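Local coordinates for interphotoreceptor retinoid-binding protein (Xenopus laevis, PDB 1J7X) that probably binds and carries retinoids, such as retinol and retinal, through the matrix between photoreceptors and the pigment epithelium, at residues A216-S228 with F263-V276. Numbering follows the deposited sequence.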
loop_
_atom_site.group_PDB
_atom_site.type_symbol
_atom_site.label_atom_id
_atom_site.label_comp_id
_atom_site.label_asym_id
_atom_site.label_seq_id
_atom_site.Cartn_x
_atom_site.Cartn_y
_atom_site.Cartn_z
ATOM N N ALA A 216 -1.900 -2.776 -2.751
ATOM C CA ALA A 216 -2.259 -1.634 -3.604
ATOM C C ALA A 216 -3.334 -0.770 -2.983
ATOM O O ALA A 216 -3.412 0.450 -3.204
ATOM C CB ALA A 216 -2.676 -2.055 -4.971
ATOM N N ALA A 217 -4.315 -1.396 -2.263
ATOM C CA ALA A 217 -5.375 -0.606 -1.621
ATOM C C ALA A 217 -4.824 0.324 -0.536
ATOM O O ALA A 217 -5.328 1.410 -0.352
ATOM C CB ALA A 217 -6.489 -1.543 -1.090
ATOM N N GLU A 218 -3.854 -0.181 0.210
ATOM C CA GLU A 218 -3.207 0.639 1.248
ATOM C C GLU A 218 -2.439 1.838 0.641
ATOM O O GLU A 218 -2.538 2.926 1.092
ATOM C CB GLU A 218 -2.254 -0.260 2.069
ATOM C CG GLU A 218 -2.936 -1.385 2.835
ATOM C CD GLU A 218 -1.946 -2.186 3.728
ATOM O OE1 GLU A 218 -1.546 -1.641 4.866
ATOM O OE2 GLU A 218 -1.497 -3.277 3.316
ATOM N N GLU A 219 -1.771 1.535 -0.481
ATOM C CA GLU A 219 -1.028 2.567 -1.204
ATOM C C GLU A 219 -1.914 3.619 -1.672
ATOM O O GLU A 219 -1.643 4.810 -1.497
ATOM C CB GLU A 219 -0.221 2.003 -2.339
ATOM C CG GLU A 219 1.052 1.324 -1.880
ATOM C CD GLU A 219 1.950 0.799 -3.057
ATOM O OE1 GLU A 219 1.916 1.420 -4.139
ATOM O OE2 GLU A 219 2.680 -0.238 -2.806
ATOM N N PHE A 220 -3.064 3.205 -2.217
ATOM C CA PHE A 220 -4.110 4.188 -2.704
ATOM C C PHE A 220 -4.615 5.038 -1.599
ATOM O O PHE A 220 -4.678 6.316 -1.708
ATOM C CB PHE A 220 -5.266 3.476 -3.451
ATOM C CG PHE A 220 -6.303 4.395 -3.925
ATOM C CD1 PHE A 220 -6.190 5.033 -5.093
ATOM C CD2 PHE A 220 -7.481 4.598 -3.182
ATOM C CE1 PHE A 220 -7.169 6.027 -5.442
ATOM C CE2 PHE A 220 -8.424 5.426 -3.594
ATOM C CZ PHE A 220 -8.285 6.142 -4.713
ATOM N N ALA A 221 -4.993 4.379 -0.490
ATOM C CA ALA A 221 -5.516 5.104 0.687
ATOM C C ALA A 221 -4.428 6.087 1.266
ATOM O O ALA A 221 -4.673 7.272 1.613
ATOM C CB ALA A 221 -5.978 4.168 1.820
ATOM N N TYR A 222 -3.259 5.505 1.401
ATOM C CA TYR A 222 -2.105 6.320 1.940
ATOM C C TYR A 222 -1.860 7.593 1.103
ATOM O O TYR A 222 -1.777 8.723 1.625
ATOM C CB TYR A 222 -0.846 5.471 2.030
ATOM C CG TYR A 222 0.301 6.229 2.623
ATOM C CD1 TYR A 222 0.430 6.410 3.989
ATOM C CD2 TYR A 222 1.198 6.856 1.771
ATOM C CE1 TYR A 222 1.531 7.215 4.507
ATOM C CE2 TYR A 222 2.244 7.687 2.286
ATOM C CZ TYR A 222 2.399 7.808 3.661
ATOM O OH TYR A 222 3.406 8.586 4.176
ATOM N N LEU A 223 -1.817 7.356 -0.210
ATOM C CA LEU A 223 -1.593 8.451 -1.162
ATOM C C LEU A 223 -2.686 9.473 -1.197
ATOM O O LEU A 223 -2.435 10.733 -1.172
ATOM C CB LEU A 223 -1.283 7.885 -2.551
ATOM C CG LEU A 223 0.067 7.230 -2.581
ATOM C CD1 LEU A 223 0.182 6.567 -3.925
ATOM C CD2 LEU A 223 1.273 8.272 -2.396
HETATM N N MSE A 224 -3.934 9.030 -1.064
HETATM C CA MSE A 224 -5.033 9.967 -0.973
HETATM C C MSE A 224 -4.901 10.758 0.280
HETATM O O MSE A 224 -5.250 11.950 0.299
HETATM C CB MSE A 224 -6.425 9.297 -1.082
HETATM C CG MSE A 224 -7.358 10.081 -2.171
HETATM SE SE MSE A 224 -7.178 9.981 -3.772
HETATM C CE MSE A 224 -6.280 10.954 -4.009
ATOM N N GLN A 225 -4.389 10.108 1.328
ATOM C CA GLN A 225 -4.173 10.854 2.583
ATOM C C GLN A 225 -2.995 11.804 2.535
ATOM O O GLN A 225 -3.073 12.923 2.974
ATOM C CB GLN A 225 -4.020 9.754 3.753
ATOM C CG GLN A 225 -3.850 10.395 5.085
ATOM C CD GLN A 225 -3.611 9.351 6.163
ATOM O OE1 GLN A 225 -2.606 8.610 6.084
ATOM N NE2 GLN A 225 -4.615 9.153 7.036
ATOM N N SER A 226 -1.864 11.366 1.989
ATOM C CA SER A 226 -0.667 12.136 1.927
ATOM C C SER A 226 -0.805 13.393 1.022
ATOM O O SER A 226 -0.140 14.450 1.195
ATOM C CB SER A 226 0.503 11.256 1.457
ATOM O OG SER A 226 0.350 10.851 0.118
ATOM N N LEU A 227 -1.679 13.253 0.030
ATOM C CA LEU A 227 -1.980 14.357 -0.864
ATOM C C LEU A 227 -3.058 15.286 -0.335
ATOM O O LEU A 227 -3.396 16.344 -0.926
ATOM C CB LEU A 227 -2.422 13.822 -2.240
ATOM C CG LEU A 227 -1.423 13.112 -3.135
ATOM C CD1 LEU A 227 -2.142 12.301 -4.216
ATOM C CD2 LEU A 227 -0.489 14.221 -3.771
ATOM N N SER A 228 -3.519 14.992 0.853
ATOM C CA SER A 228 -4.601 15.737 1.456
ATOM C C SER A 228 -5.816 15.753 0.532
ATOM O O SER A 228 -6.589 16.683 0.527
ATOM C CB SER A 228 -4.103 17.183 1.836
ATOM O OG SER A 228 -2.981 17.041 2.724
ATOM N N PHE A 263 9.656 4.190 0.132
ATOM C CA PHE A 263 8.537 4.860 -0.455
ATOM C C PHE A 263 8.448 6.246 0.145
ATOM O O PHE A 263 8.147 6.441 1.352
ATOM C CB PHE A 263 7.258 4.042 -0.184
ATOM C CG PHE A 263 5.997 4.587 -0.796
ATOM C CD1 PHE A 263 5.395 5.776 -0.300
ATOM C CD2 PHE A 263 5.336 3.849 -1.747
ATOM C CE1 PHE A 263 4.119 6.073 -0.746
ATOM C CE2 PHE A 263 4.130 4.240 -2.319
ATOM C CZ PHE A 263 3.483 5.347 -1.766
ATOM N N ILE A 264 8.853 7.260 -0.653
ATOM C CA ILE A 264 8.883 8.632 -0.194
ATOM C C ILE A 264 7.774 9.421 -0.795
ATOM O O ILE A 264 7.674 9.476 -2.050
ATOM C CB ILE A 264 10.315 9.302 -0.536
ATOM C CG1 ILE A 264 11.428 8.396 -0.123
ATOM C CG2 ILE A 264 10.342 10.669 0.037
ATOM C CD1 ILE A 264 12.806 8.876 -0.604
ATOM N N ASP A 265 6.839 9.883 0.045
ATOM C CA ASP A 265 5.646 10.535 -0.458
ATOM C C ASP A 265 5.916 11.939 -0.884
ATOM O O ASP A 265 7.073 12.453 -0.765
ATOM C CB ASP A 265 4.453 10.468 0.462
ATOM C CG ASP A 265 4.683 11.168 1.733
ATOM O OD1 ASP A 265 5.433 12.286 1.763
ATOM O OD2 ASP A 265 4.111 10.647 2.749
ATOM N N SER A 266 4.846 12.559 -1.363
ATOM C CA SER A 266 4.994 13.915 -1.903
ATOM C C SER A 266 5.353 15.003 -0.856
ATOM O O SER A 266 5.559 16.185 -1.223
ATOM C CB SER A 266 3.730 14.302 -2.702
ATOM O OG SER A 266 2.667 14.458 -1.837
ATOM N N ASN A 267 5.371 14.638 0.428
ATOM C CA ASN A 267 5.718 15.578 1.506
ATOM C C ASN A 267 7.077 15.210 1.978
ATOM O O ASN A 267 7.574 15.872 2.909
ATOM C CB ASN A 267 4.753 15.452 2.701
ATOM C CG ASN A 267 3.278 15.693 2.310
ATOM O OD1 ASN A 267 2.999 16.707 1.685
ATOM N ND2 ASN A 267 2.346 14.751 2.619
ATOM N N GLY A 268 7.761 14.312 1.280
ATOM C CA GLY A 268 9.074 13.832 1.644
ATOM C C GLY A 268 9.133 12.858 2.791
ATOM O O GLY A 268 10.218 12.532 3.188
ATOM N N ASP A 269 8.005 12.371 3.301
ATOM C CA ASP A 269 8.023 11.415 4.349
ATOM C C ASP A 269 8.265 10.007 3.822
ATOM O O ASP A 269 7.653 9.610 2.844
ATOM C CB ASP A 269 6.741 11.448 5.120
ATOM C CG ASP A 269 6.489 12.796 5.794
ATOM O OD1 ASP A 269 7.454 13.401 6.242
ATOM O OD2 ASP A 269 5.356 13.310 5.882
ATOM N N TYR A 270 9.137 9.236 4.515
ATOM C CA TYR A 270 9.322 7.837 4.172
ATOM C C TYR A 270 8.238 6.998 4.847
ATOM O O TYR A 270 8.074 7.032 6.085
ATOM C CB TYR A 270 10.693 7.327 4.735
ATOM C CG TYR A 270 11.868 7.823 3.971
ATOM C CD1 TYR A 270 12.218 9.189 3.993
ATOM C CD2 TYR A 270 12.603 6.970 3.239
ATOM C CE1 TYR A 270 13.333 9.635 3.277
ATOM C CE2 TYR A 270 13.693 7.411 2.485
ATOM C CZ TYR A 270 14.072 8.728 2.558
ATOM O OH TYR A 270 15.158 9.287 1.878
ATOM N N TRP A 271 7.457 6.295 4.083
ATOM C CA TRP A 271 6.461 5.427 4.679
ATOM C C TRP A 271 7.012 4.077 4.994
ATOM O O TRP A 271 7.466 3.338 4.083
ATOM C CB TRP A 271 5.299 5.308 3.692
ATOM C CG TRP A 271 4.090 4.717 4.322
ATOM C CD1 TRP A 271 3.747 4.671 5.598
ATOM C CD2 TRP A 271 3.096 3.975 3.597
ATOM N NE1 TRP A 271 2.582 3.905 5.752
ATOM C CE2 TRP A 271 2.152 3.531 4.508
ATOM C CE3 TRP A 271 2.903 3.678 2.256
ATOM C CZ2 TRP A 271 1.031 2.836 4.121
ATOM C CZ3 TRP A 271 1.704 2.973 1.885
ATOM C CH2 TRP A 271 0.856 2.569 2.805
ATOM N N LEU A 272 7.010 3.700 6.250
ATOM C CA LEU A 272 7.505 2.417 6.653
ATOM C C LEU A 272 6.407 1.274 6.642
ATOM O O LEU A 272 6.617 0.178 7.148
ATOM C CB LEU A 272 8.118 2.509 8.014
ATOM C CG LEU A 272 9.361 3.393 8.107
ATOM C CD1 LEU A 272 10.324 3.119 6.961
ATOM C CD2 LEU A 272 9.000 4.794 8.112
ATOM N N GLY A 273 5.225 1.609 6.154
ATOM C CA GLY A 273 4.153 0.653 6.086
ATOM C C GLY A 273 3.711 0.244 7.452
ATOM O O GLY A 273 3.706 0.992 8.371
ATOM N N GLY A 274 3.390 -0.984 7.587
ATOM C CA GLY A 274 2.886 -1.451 8.885
ATOM C C GLY A 274 1.401 -1.104 9.058
ATOM O O GLY A 274 0.851 -1.437 10.111
ATOM N N GLY A 275 0.811 -0.389 8.063
ATOM C CA GLY A 275 -0.611 -0.023 8.058
ATOM C C GLY A 275 -0.868 1.429 7.884
ATOM O O GLY A 275 -0.229 2.245 8.502
ATOM N N VAL A 276 -1.833 1.804 7.047
ATOM C CA VAL A 276 -2.260 3.210 6.943
ATOM C C VAL A 276 -3.020 3.477 8.225
ATOM O O VAL A 276 -3.797 2.621 8.713
ATOM C CB VAL A 276 -3.237 3.380 5.771
ATOM C CG1 VAL A 276 -3.810 4.757 5.751
ATOM C CG2 VAL A 276 -2.528 3.060 4.472
HETATM O O HOH W 1 0.817 -0.432 5.299
HETATM O O HOH W 2 2.013 11.731 -1.603
#
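In this ClpP/crotonase-related domain, built around a beta-beta-alpha spiral, an aromatic cluster of Y222, F263 and W271 joins helix 216-226 to the end of strand 254-265 and the loop that follows it. Y222 and the W271 indole lie face to face, the phenol ring centroid 3.8 Å from that of the five-membered ring and the planes only 6° apart. Because CG of Y222 is anti to the backbone N (chi1 -177°), the ring leaves the helix over the indole; its CB sits above the six-membered ring in a CH-pi contact. CA of G273 covers the opposite face of the indole, while E219 CA lies at its edge, by CZ3. With W271 replaced by an alanine, the Y222 ring is likely to lose its stacking partner, and a gap would probably open between helix and loop. At the edge of the Y222 ring, V276 CG2 packs 3.8 Å from Y222 CB and also meets the carbonyl of E218. F263 sits obliquely to Y222, with CE1 3.9 Å from Y222 CE2, and its CZ touches L223 CD2; F175 stacks on F263 from strand 173-179. The phenol is fixed at its far end: Y222 OH donates to D265 OD2 at 2.6 Å, nearly in line with the C-O bond. The other carboxylate oxygen, OD1, closes an Asx turn by accepting from N267 N and also takes D269 N, the two donors arriving from opposite faces of its plane. Two bonds thus hold the aspartate in position for the tyrosine. Beyond it, the D265-G268 type I turn reaches the C-terminal end of the helix, where N267 ND2 donates to the backbone O of S226 at 2.9 Å with an N-H...O angle of 152°.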